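Local coordinates for protein ethanolamine kinase Pv091845 (Plasmodium vivax, PDB 2QG7) that probably phosphorylates ethanolamine, the first step on the route to phosphatidylethanolamine, at residues Leu57-Leu60 against Glu61-Arg65; Tyr186-Arg190 against Glu191-Asn195; Glu401-Asn404 against Gln405-Glu409; Leu446-Ser449 against Cys450-Ile453. All coordinates share one frame; numbering follows the deposited sequence.

Interaction 1. Residues Leu57-Leu60 against Glu61-Arg65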
loop_
_atom_site.group_PDB
_atom_site.type_symbol
_atom_site.label_atom_id
_atom_site.label_comp_id
_atom_site.label_asym_id
_atom_site.label_seq_id
_atom_site.Cartn_x
_atom_site.Cartn_y
_atom_site.Cartn_z
ATOM N N LEU D 57 -13.585 -29.346 23.961
ATOM C CA LEU D 57 -13.523 -28.816 25.338
ATOM C C LEU D 57 -14.664 -29.278 26.253
ATOM O O LEU D 57 -14.859 -28.746 27.347
ATOM C CB LEU D 57 -13.445 -27.264 25.320
ATOM C CG LEU D 57 -12.327 -26.562 24.534
ATOM C CD1 LEU D 57 -12.502 -25.063 24.559
ATOM C CD2 LEU D 57 -10.913 -26.964 25.021
ATOM N N ARG D 58 -15.406 -30.283 25.810
ATOM C CA ARG D 58 -16.591 -30.731 26.522
ATOM C C ARG D 58 -16.210 -31.545 27.758
ATOM O O ARG D 58 -15.364 -32.439 27.697
ATOM C CB ARG D 58 -17.493 -31.532 25.568
ATOM C CG ARG D 58 -18.960 -31.433 25.906
ATOM C CD ARG D 58 -19.836 -31.524 24.667
ATOM N NE ARG D 58 -21.062 -30.733 24.854
ATOM C CZ ARG D 58 -21.738 -30.139 23.872
ATOM N NH1 ARG D 58 -22.823 -29.426 24.176
ATOM N NH2 ARG D 58 -21.341 -30.244 22.596
ATOM N N ILE D 59 -16.832 -31.216 28.882
ATOM C CA ILE D 59 -16.675 -31.989 30.111
ATOM C C ILE D 59 -18.003 -32.728 30.415
ATOM O O ILE D 59 -19.050 -32.100 30.640
ATOM C CB ILE D 59 -16.219 -31.097 31.301
ATOM C CG1 ILE D 59 -14.831 -30.538 31.036
ATOM C CG2 ILE D 59 -16.202 -31.886 32.629
ATOM C CD1 ILE D 59 -14.414 -29.471 32.007
ATOM N N LEU D 60 -17.942 -34.061 30.413
ATOM C CA LEU D 60 -19.130 -34.904 30.568
ATOM C C LEU D 60 -19.486 -35.129 32.032
ATOM O O LEU D 60 -18.664 -34.883 32.933
ATOM C CB LEU D 60 -18.986 -36.232 29.804
ATOM C CG LEU D 60 -18.436 -36.049 28.373
ATOM C CD1 LEU D 60 -17.885 -37.351 27.800
ATOM C CD2 LEU D 60 -19.462 -35.450 27.456
ATOM N N GLU D 61 -20.727 -35.577 32.252
ATOM C CA GLU D 61 -21.281 -35.788 33.589
ATOM C C GLU D 61 -20.432 -36.836 34.311
ATOM O O GLU D 61 -19.961 -37.812 33.694
ATOM C CB GLU D 61 -22.770 -36.196 33.479
ATOM C CG GLU D 61 -23.624 -36.163 34.780
ATOM C CD GLU D 61 -23.494 -37.459 35.620
ATOM O OE1 GLU D 61 -23.091 -38.518 35.043
ATOM O OE2 GLU D 61 -23.783 -37.410 36.855
ATOM N N GLY D 62 -20.194 -36.599 35.605
ATOM C CA GLY D 62 -19.421 -37.533 36.421
ATOM C C GLY D 62 -17.898 -37.351 36.412
ATOM O O GLY D 62 -17.222 -37.742 37.359
ATOM N N GLU D 63 -17.354 -36.790 35.331
ATOM C CA GLU D 63 -15.942 -36.449 35.270
ATOM C C GLU D 63 -15.614 -35.326 36.259
ATOM O O GLU D 63 -16.478 -34.481 36.550
ATOM C CB GLU D 63 -15.547 -36.045 33.851
ATOM C CG GLU D 63 -15.949 -37.070 32.792
ATOM C CD GLU D 63 -15.324 -36.745 31.434
ATOM O OE1 GLU D 63 -14.873 -37.721 30.776
ATOM O OE2 GLU D 63 -15.286 -35.535 31.018
ATOM N N ASP D 64 -14.380 -35.325 36.792
ATOM C CA ASP D 64 -13.960 -34.255 37.707
ATOM C C ASP D 64 -13.667 -32.998 36.889
ATOM O O ASP D 64 -12.736 -32.989 36.063
ATOM C CB ASP D 64 -12.739 -34.671 38.546
ATOM C CG ASP D 64 -12.350 -33.611 39.602
ATOM O OD1 ASP D 64 -13.256 -32.987 40.207
ATOM O OD2 ASP D 64 -11.133 -33.403 39.842
ATOM N N ARG D 65 -14.482 -31.958 37.098
ATOM C CA ARG D 65 -14.427 -30.757 36.274
ATOM C C ARG D 65 -13.054 -30.062 36.304
ATOM O O ARG D 65 -12.579 -29.595 35.262
ATOM C CB ARG D 65 -15.547 -29.788 36.633
ATOM C CG ARG D 65 -15.654 -28.630 35.641
ATOM C CD ARG D 65 -16.701 -27.589 36.022
ATOM N NE ARG D 65 -16.454 -26.986 37.356
ATOM C CZ ARG D 65 -16.884 -25.747 37.677
ATOM N NH1 ARG D 65 -17.577 -24.950 36.745
ATOM N NH2 ARG D 65 -16.612 -25.292 38.927
#

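Interaction 2. Residues Tyr186-Arg190 against Glu191-Asn195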
loop_
_atom_site.group_PDB
_atom_site.type_symbol
_atom_site.label_atom_id
_atom_site.label_comp_id
_atom_site.label_asym_id
_atom_site.label_seq_id
_atom_site.Cartn_x
_atom_site.Cartn_y
_atom_site.Cartn_z
ATOM N N TYR D 186 -9.419 3.888 27.111
ATOM C CA TYR D 186 -9.574 3.640 25.687
ATOM C C TYR D 186 -8.258 3.815 24.922
ATOM O O TYR D 186 -7.393 4.636 25.305
ATOM C CB TYR D 186 -10.700 4.507 25.121
ATOM C CG TYR D 186 -10.351 5.964 25.008
ATOM C CD1 TYR D 186 -10.588 6.830 26.073
ATOM C CD2 TYR D 186 -9.758 6.478 23.836
ATOM C CE1 TYR D 186 -10.269 8.205 25.974
ATOM C CE2 TYR D 186 -9.406 7.814 23.736
ATOM C CZ TYR D 186 -9.681 8.677 24.804
ATOM O OH TYR D 186 -9.366 10.004 24.723
ATOM N N ALA D 187 -8.103 3.036 23.854
ATOM C CA ALA D 187 -6.885 3.067 23.065
ATOM C C ALA D 187 -6.947 4.256 22.154
ATOM O O ALA D 187 -8.019 4.619 21.691
ATOM C CB ALA D 187 -6.716 1.816 22.273
ATOM N N LEU D 188 -5.786 4.874 21.927
ATOM C CA LEU D 188 -5.682 6.104 21.181
ATOM C C LEU D 188 -5.648 5.826 19.675
ATOM O O LEU D 188 -5.289 4.724 19.250
ATOM C CB LEU D 188 -4.417 6.874 21.615
ATOM C CG LEU D 188 -4.273 7.560 22.980
ATOM C CD1 LEU D 188 -3.130 8.543 22.840
ATOM C CD2 LEU D 188 -5.525 8.298 23.325
ATOM N N SER D 189 -6.016 6.837 18.882
ATOM C CA SER D 189 -5.965 6.742 17.429
ATOM C C SER D 189 -4.698 7.406 16.970
ATOM O O SER D 189 -4.048 8.071 17.761
ATOM C CB SER D 189 -7.188 7.417 16.790
ATOM O OG SER D 189 -7.292 8.782 17.163
ATOM N N ARG D 190 -4.317 7.222 15.715
ATOM C CA ARG D 190 -3.104 7.832 15.232
ATOM C C ARG D 190 -3.270 9.341 15.160
ATOM O O ARG D 190 -2.288 10.065 15.151
ATOM C CB ARG D 190 -2.663 7.233 13.887
ATOM C CG ARG D 190 -3.668 7.455 12.809
ATOM C CD ARG D 190 -3.207 7.070 11.451
ATOM N NE ARG D 190 -4.094 7.655 10.451
ATOM C CZ ARG D 190 -4.028 7.412 9.138
ATOM N NH1 ARG D 190 -3.098 6.567 8.665
ATOM N NH2 ARG D 190 -4.896 8.024 8.312
ATOM N N GLU D 191 -4.505 9.825 15.119
ATOM C CA GLU D 191 -4.692 11.254 15.179
ATOM C C GLU D 191 -4.570 11.743 16.605
ATOM O O GLU D 191 -4.211 12.910 16.800
ATOM C CB GLU D 191 -5.995 11.767 14.499
ATOM C CG GLU D 191 -7.152 10.765 14.412
ATOM C CD GLU D 191 -6.958 9.686 13.303
ATOM O OE1 GLU D 191 -6.670 10.074 12.140
ATOM O OE2 GLU D 191 -7.109 8.465 13.587
ATOM N N ASP D 192 -4.843 10.878 17.600
ATOM C CA ASP D 192 -4.625 11.259 18.989
ATOM C C ASP D 192 -3.151 11.421 19.319
ATOM O O ASP D 192 -2.780 12.399 19.959
ATOM C CB ASP D 192 -5.256 10.271 19.960
ATOM C CG ASP D 192 -6.772 10.301 19.915
ATOM O OD1 ASP D 192 -7.391 9.254 20.202
ATOM O OD2 ASP D 192 -7.367 11.350 19.586
ATOM N N ILE D 193 -2.321 10.456 18.914
ATOM C CA ILE D 193 -0.893 10.509 19.196
ATOM C C ILE D 193 -0.167 11.691 18.564
ATOM O O ILE D 193 0.895 12.096 19.029
ATOM C CB ILE D 193 -0.157 9.145 18.919
ATOM C CG1 ILE D 193 -0.011 8.835 17.399
ATOM C CG2 ILE D 193 -0.812 8.025 19.772
ATOM C CD1 ILE D 193 0.793 7.586 17.139
ATOM N N LYS D 194 -0.755 12.239 17.504
ATOM C CA LYS D 194 -0.205 13.358 16.770
ATOM C C LYS D 194 -0.635 14.674 17.422
ATOM O O LYS D 194 0.007 15.702 17.261
ATOM C CB LYS D 194 -0.707 13.298 15.327
ATOM C CG LYS D 194 -0.093 14.377 14.373
ATOM C CD LYS D 194 -0.662 14.215 12.978
ATOM C CE LYS D 194 -0.170 15.278 12.020
ATOM N NZ LYS D 194 1.286 15.098 11.708
ATOM N N ASN D 195 -1.752 14.612 18.132
ATOM C CA ASN D 195 -2.342 15.726 18.878
ATOM C C ASN D 195 -1.440 16.187 20.048
ATOM O O ASN D 195 -1.097 15.391 20.927
ATOM C CB ASN D 195 -3.741 15.299 19.353
ATOM C CG ASN D 195 -4.442 16.356 20.149
ATOM O OD1 ASN D 195 -4.055 17.525 20.121
ATOM N ND2 ASN D 195 -5.481 15.952 20.880
HETATM O O HOH W 1 -9.291 11.073 22.125
#

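Interaction 3. Residues Glu401-Asn404 against Gln405-Glu409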
loop_
_atom_site.group_PDB
_atom_site.type_symbol
_atom_site.label_atom_id
_atom_site.label_comp_id
_atom_site.label_asym_id
_atom_site.label_seq_id
_atom_site.Cartn_x
_atom_site.Cartn_y
_atom_site.Cartn_z
ATOM N N GLU D 401 18.899 23.805 22.859
ATOM C CA GLU D 401 20.159 23.141 22.465
ATOM C C GLU D 401 20.096 21.673 22.842
ATOM O O GLU D 401 20.759 20.815 22.224
ATOM C CB GLU D 401 21.410 23.777 23.127
ATOM C CG GLU D 401 21.638 25.290 22.863
ATOM C CD GLU D 401 22.161 25.590 21.423
ATOM O OE1 GLU D 401 22.783 26.678 21.212
ATOM O OE2 GLU D 401 21.940 24.754 20.496
ATOM N N LEU D 402 19.327 21.386 23.894
ATOM C CA LEU D 402 19.219 20.018 24.353
ATOM C C LEU D 402 18.133 19.289 23.539
ATOM O O LEU D 402 18.332 18.124 23.149
ATOM C CB LEU D 402 18.993 19.954 25.865
ATOM C CG LEU D 402 19.247 18.581 26.512
ATOM C CD1 LEU D 402 20.769 18.260 26.502
ATOM C CD2 LEU D 402 18.666 18.516 27.970
ATOM N N ILE D 403 17.021 20.004 23.281
ATOM C CA ILE D 403 15.966 19.548 22.386
ATOM C C ILE D 403 16.437 19.275 20.961
ATOM O O ILE D 403 16.294 18.143 20.491
ATOM C CB ILE D 403 14.764 20.480 22.355
ATOM C CG1 ILE D 403 14.231 20.689 23.765
ATOM C CG2 ILE D 403 13.651 19.882 21.477
ATOM C CD1 ILE D 403 13.250 21.844 23.892
ATOM N N ASN D 404 17.023 20.272 20.300
ATOM C CA ASN D 404 17.582 20.114 18.932
ATOM C C ASN D 404 18.629 19.003 18.791
ATOM O O ASN D 404 18.844 18.439 17.733
ATOM C CB ASN D 404 18.151 21.435 18.425
ATOM C CG ASN D 404 17.079 22.394 18.018
ATOM O OD1 ASN D 404 15.908 22.049 17.987
ATOM N ND2 ASN D 404 17.458 23.609 17.686
ATOM N N GLN D 405 19.263 18.672 19.883
ATOM C CA GLN D 405 20.333 17.728 19.823
ATOM C C GLN D 405 19.740 16.322 19.836
ATOM O O GLN D 405 20.347 15.373 19.286
ATOM C CB GLN D 405 21.225 17.970 21.038
ATOM C CG GLN D 405 22.550 17.294 20.988
ATOM C CD GLN D 405 23.619 18.039 21.774
ATOM O OE1 GLN D 405 23.315 19.014 22.558
ATOM N NE2 GLN D 405 24.898 17.574 21.572
ATOM N N LEU D 406 18.583 16.170 20.491
ATOM C CA LEU D 406 17.895 14.889 20.465
ATOM C C LEU D 406 17.083 14.730 19.144
ATOM O O LEU D 406 16.931 13.615 18.637
ATOM C CB LEU D 406 17.046 14.664 21.731
ATOM C CG LEU D 406 16.220 13.371 21.898
ATOM C CD1 LEU D 406 17.008 12.035 21.674
ATOM C CD2 LEU D 406 15.562 13.341 23.253
ATOM N N ILE D 407 16.598 15.852 18.605
ATOM C CA ILE D 407 16.064 15.900 17.242
ATOM C C ILE D 407 17.022 15.267 16.190
ATOM O O ILE D 407 16.622 14.360 15.462
ATOM C CB ILE D 407 15.612 17.330 16.846
ATOM C CG1 ILE D 407 14.406 17.759 17.682
ATOM C CG2 ILE D 407 15.220 17.378 15.411
ATOM C CD1 ILE D 407 13.841 19.162 17.285
ATOM N N ARG D 408 18.281 15.702 16.173
ATOM C CA ARG D 408 19.307 15.134 15.320
ATOM C C ARG D 408 19.526 13.640 15.542
ATOM O O ARG D 408 19.804 12.894 14.590
ATOM C CB ARG D 408 20.656 15.865 15.564
ATOM C CG ARG D 408 20.757 17.301 15.006
ATOM C CD ARG D 408 21.486 17.314 13.661
ATOM N NE ARG D 408 22.904 16.910 13.790
ATOM C CZ ARG D 408 23.812 17.024 12.810
ATOM N NH1 ARG D 408 25.069 16.634 13.021
ATOM N NH2 ARG D 408 23.467 17.527 11.610
ATOM N N GLU D 409 19.471 13.229 16.813
ATOM C CA GLU D 409 19.805 11.871 17.240
ATOM C C GLU D 409 18.811 10.829 16.727
ATOM O O GLU D 409 19.186 9.674 16.474
ATOM C CB GLU D 409 19.838 11.836 18.758
ATOM C CG GLU D 409 20.543 10.637 19.364
ATOM C CD GLU D 409 20.393 10.643 20.904
ATOM O OE1 GLU D 409 20.971 11.565 21.543
ATOM O OE2 GLU D 409 19.735 9.725 21.480
#

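Interaction 4. Residues Leu446-Ser449 against Cys450-Ile453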
loop_
_atom_site.group_PDB
_atom_site.type_symbol
_atom_site.label_atom_id
_atom_site.label_comp_id
_atom_site.label_asym_id
_atom_site.label_seq_id
_atom_site.Cartn_x
_atom_site.Cartn_y
_atom_site.Cartn_z
ATOM N N LEU D 446 9.524 -1.669 4.109
ATOM C CA LEU D 446 10.805 -1.783 3.423
ATOM C C LEU D 446 10.982 -0.768 2.318
ATOM O O LEU D 446 12.098 -0.326 2.110
ATOM C CB LEU D 446 11.013 -3.171 2.842
ATOM C CG LEU D 446 11.391 -4.274 3.849
ATOM C CD1 LEU D 446 11.694 -5.600 3.124
ATOM C CD2 LEU D 446 12.576 -3.897 4.791
ATOM N N THR D 447 9.895 -0.414 1.613
ATOM C CA THR D 447 9.882 0.635 0.597
ATOM C C THR D 447 10.189 1.987 1.267
ATOM O O THR D 447 10.955 2.793 0.728
ATOM C CB THR D 447 8.498 0.695 -0.162
ATOM O OG1 THR D 447 8.232 -0.555 -0.813
ATOM C CG2 THR D 447 8.461 1.754 -1.218
ATOM N N ALA D 448 9.536 2.239 2.415
ATOM C CA ALA D 448 9.753 3.447 3.218
ATOM C C ALA D 448 11.203 3.635 3.652
ATOM O O ALA D 448 11.631 4.765 3.788
ATOM C CB ALA D 448 8.836 3.473 4.410
ATOM N N SER D 449 11.941 2.549 3.859
ATOM C CA SER D 449 13.329 2.628 4.210
ATOM C C SER D 449 14.210 3.119 3.062
ATOM O O SER D 449 15.297 3.646 3.298
ATOM C CB SER D 449 13.839 1.292 4.697
ATOM O OG SER D 449 13.942 0.375 3.628
ATOM N N CYS D 450 13.745 2.971 1.825
ATOM C CA CYS D 450 14.454 3.480 0.642
ATOM C C CYS D 450 13.926 4.821 0.198
ATOM O O CYS D 450 14.500 5.403 -0.716
ATOM C CB CYS D 450 14.319 2.495 -0.524
ATOM S SG CYS D 450 14.953 0.874 -0.134
ATOM N N LEU D 451 12.846 5.316 0.794
ATOM C CA LEU D 451 12.228 6.541 0.273
ATOM C C LEU D 451 12.998 7.798 0.660
ATOM O O LEU D 451 13.498 7.879 1.765
ATOM C CB LEU D 451 10.787 6.699 0.721
ATOM C CG LEU D 451 9.653 5.871 0.126
ATOM C CD1 LEU D 451 8.392 6.160 0.913
ATOM C CD2 LEU D 451 9.424 6.175 -1.340
ATOM N N PRO D 452 13.102 8.780 -0.267
ATOM C CA PRO D 452 13.786 10.058 -0.050
ATOM C C PRO D 452 13.328 10.826 1.183
ATOM O O PRO D 452 14.166 11.374 1.915
ATOM C CB PRO D 452 13.429 10.843 -1.316
ATOM C CG PRO D 452 13.376 9.790 -2.373
ATOM C CD PRO D 452 12.581 8.714 -1.662
ATOM N N ILE D 453 12.012 10.872 1.404
ATOM C CA ILE D 453 11.448 11.540 2.565
ATOM C C ILE D 453 12.002 11.011 3.886
ATOM O O ILE D 453 11.943 11.702 4.890
ATOM C CB ILE D 453 9.887 11.471 2.572
ATOM C CG1 ILE D 453 9.407 10.011 2.479
ATOM C CG2 ILE D 453 9.287 12.360 1.441
ATOM C CD1 ILE D 453 7.966 9.835 2.836
#

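Interaction 1. Residues Leu57-Leu60 against Glu61-Arg65
A type II beta turn from Leu60 to Glu63 reverses the chain just ahead of helix 65-75, and its first and last residues, Leu60 and Glu63, bond to each other twice. The closing backbone bond, Glu63 N to Leu60 O, is weak at 3.3 Å. A second bond runs the other way: Leu60 N donates to Glu63 OE2 over 3.1 Å, with an N-H...O angle of 154°. The donor comes from well above the carboxylate plane, 52° out of it. Glu63 can reach back because its CG sits beside its own backbone N (chi1 -52°) and the chain beyond is extended, which lays it alongside Leu60, both side chains pointing the same way. Gly62 takes the third turn position with a positive phi, as the type II turn requires. Past the turn, Asp64 is the N-cap of helix 65-75, its OD2 weakly accepting from Glu67 N. Just before the turn, the Ile59 side chain touches Tyr93 of helix 84-98 and Leu72 of helix 65-75. It also meets the side chain of Arg65 at about a right angle, Ile59 CD1 lying 3.9 Å from Arg65 CG and 3.7 Å from Arg65 O.

Interaction 2. Residues Tyr186-Arg190 against Glu191-Asn195
The N-terminal cap of helix 190-194 is built by Ser189 and Asp192, each bonding to the other's backbone. Ser189 N donates to Asp192 OD1 at 3.1 Å in a nearly straight bond (168°), though it meets the oxygen from above the carboxylate plane. In return Asp192 N donates to Ser189 OG at 3.3 Å. The hydroxyl reaches that N-H because chi1 of 58° sets OG between the backbone N and the carbonyl carbon of Ser189. This reciprocal pair is a capping box, and it starts the short, weakly bonded helix where the chain leaves strand 186-187. Ser189 O opens the helical pattern by accepting from Ile193 N at 3.2 Å, in the carbonyl plane. Next to the cap, the Leu188 side chain packs on the helix: its CD1 lies 3.9 Å from Ile193 CG2, and its CD2 sits 3.8 Å from Asp192 OD1. Ile302 of strand 302-304 and Ile202 of helix 196-210 touch both Leu188 and Ile193. A water joins Tyr186 OH, at 2.8 Å, to Asp192 OD2, which it reaches by a weak bond; Tyr186 OH also bonds Asn304. Glu191 OE1 stands at the edge of the Arg190 guanidinium, in its plane, but the salt bridge to NE is long at 3.9 Å, and the stronger partner of Arg190 is Asp377.

Interaction 3. Residues Glu401-Asn404 against Gln405-Glu409
Ile403 O is gripped by two backbone N-H groups of the next helical turn, and the two bonds differ in quality. Ile407 N meets Ile403 O at 3.0 Å, nearly straight (167°) and in the carbonyl plane, the regular i to i+4 bond of an alpha helix. Leu406 N lies equally near Ile403 O but at only 128°, a weak bond. Leu402 O is likewise shared, by weak bonds from Gln405 N and Leu406 N, while Arg408 N donates to Asn404 O at 3.2 Å from above the carbonyl plane. Side chains one turn apart also meet. The Ile407 side chain, with CG1 beside its own backbone N (chi1 -67°), folds back along the helix, bringing CG1 to 3.4 Å from Ile403 O. Its CD1 goes on to 3.6 Å from Asn404 OD1, and the Asn404 and Ile407 side chains run side by side in the same direction. Ile403 CG2 makes a looser apolar approach of 4.3 Å to Ile407 CD1. Tyr388 of helix 384-395 touches both Ile403 and Asn404, whereas at the far end of the segment Glu409 forms a salt bridge with Arg360. Leu402 O and Ile403 O each take two donors, three of the four bonds being weak, which implies that i+3 and i+4 bonding are mixed around these two residues, with the good bonds from Ile407 N and Arg408 N both of the i+4 kind.

Interaction 4. Residues Leu446-Ser449 against Cys450-Ile453
Leu451 lays its side chain against Thr447 and Ala448 of helix 438-448. With CG beside the backbone N of Leu451 (chi1 -75°), Leu451 CG comes to 3.4 Å from Thr447 O and Leu451 CD1 to 3.8 Å from Ala448 CA. The methyl of Ala448 is a looser neighbour, its CB 4.4 Å from Leu451 CD1. Cys450 is turned another way: its CB lies 3.6 Å from Thr447 O, and its SG reaches back along the helix to 3.8 Å from Leu446 O. Alongside these side chains, two backbone bonds span three residues. Cys450 N donates to Thr447 O at 3.0 Å from far above the carbonyl plane (60°), and Leu451 N donates weakly to Ala448 O at 3.3 Å. Leu451 is also the N-cap residue of helix 452-455. His418 of helix 413-430 packs on Ala448 and Ser449, and Trp378 touches both Ala448 and Leu451. The second subunit lies against this part of the chain as well, its Asn440 on Thr447, its Leu266 on Cys450 and its Ile439 on Leu451, which places the junction between helices 438-448 and 452-455 at the dimer interface.

The four contacts are separate local features strung in order along one chain, and none touches another. Interaction 1 stands apart at the N-terminal end, its centre 37 Å from the centre of the chain and 63 Å from that of interaction 3, with the chain's centre between them. Interactions 2, 3 and 4 are spaced more evenly: their centres lie 23 to 24 Å from one another, and the nearest atoms of interactions 2 and 4 are about 12 Å apart. Two of the contacts, 57-65 and 186-195, show how helices begin, 401-409 is the body of a helix, and 446-453 joins one helix to the next. Of the four, interaction 4 alone reaches the second subunit.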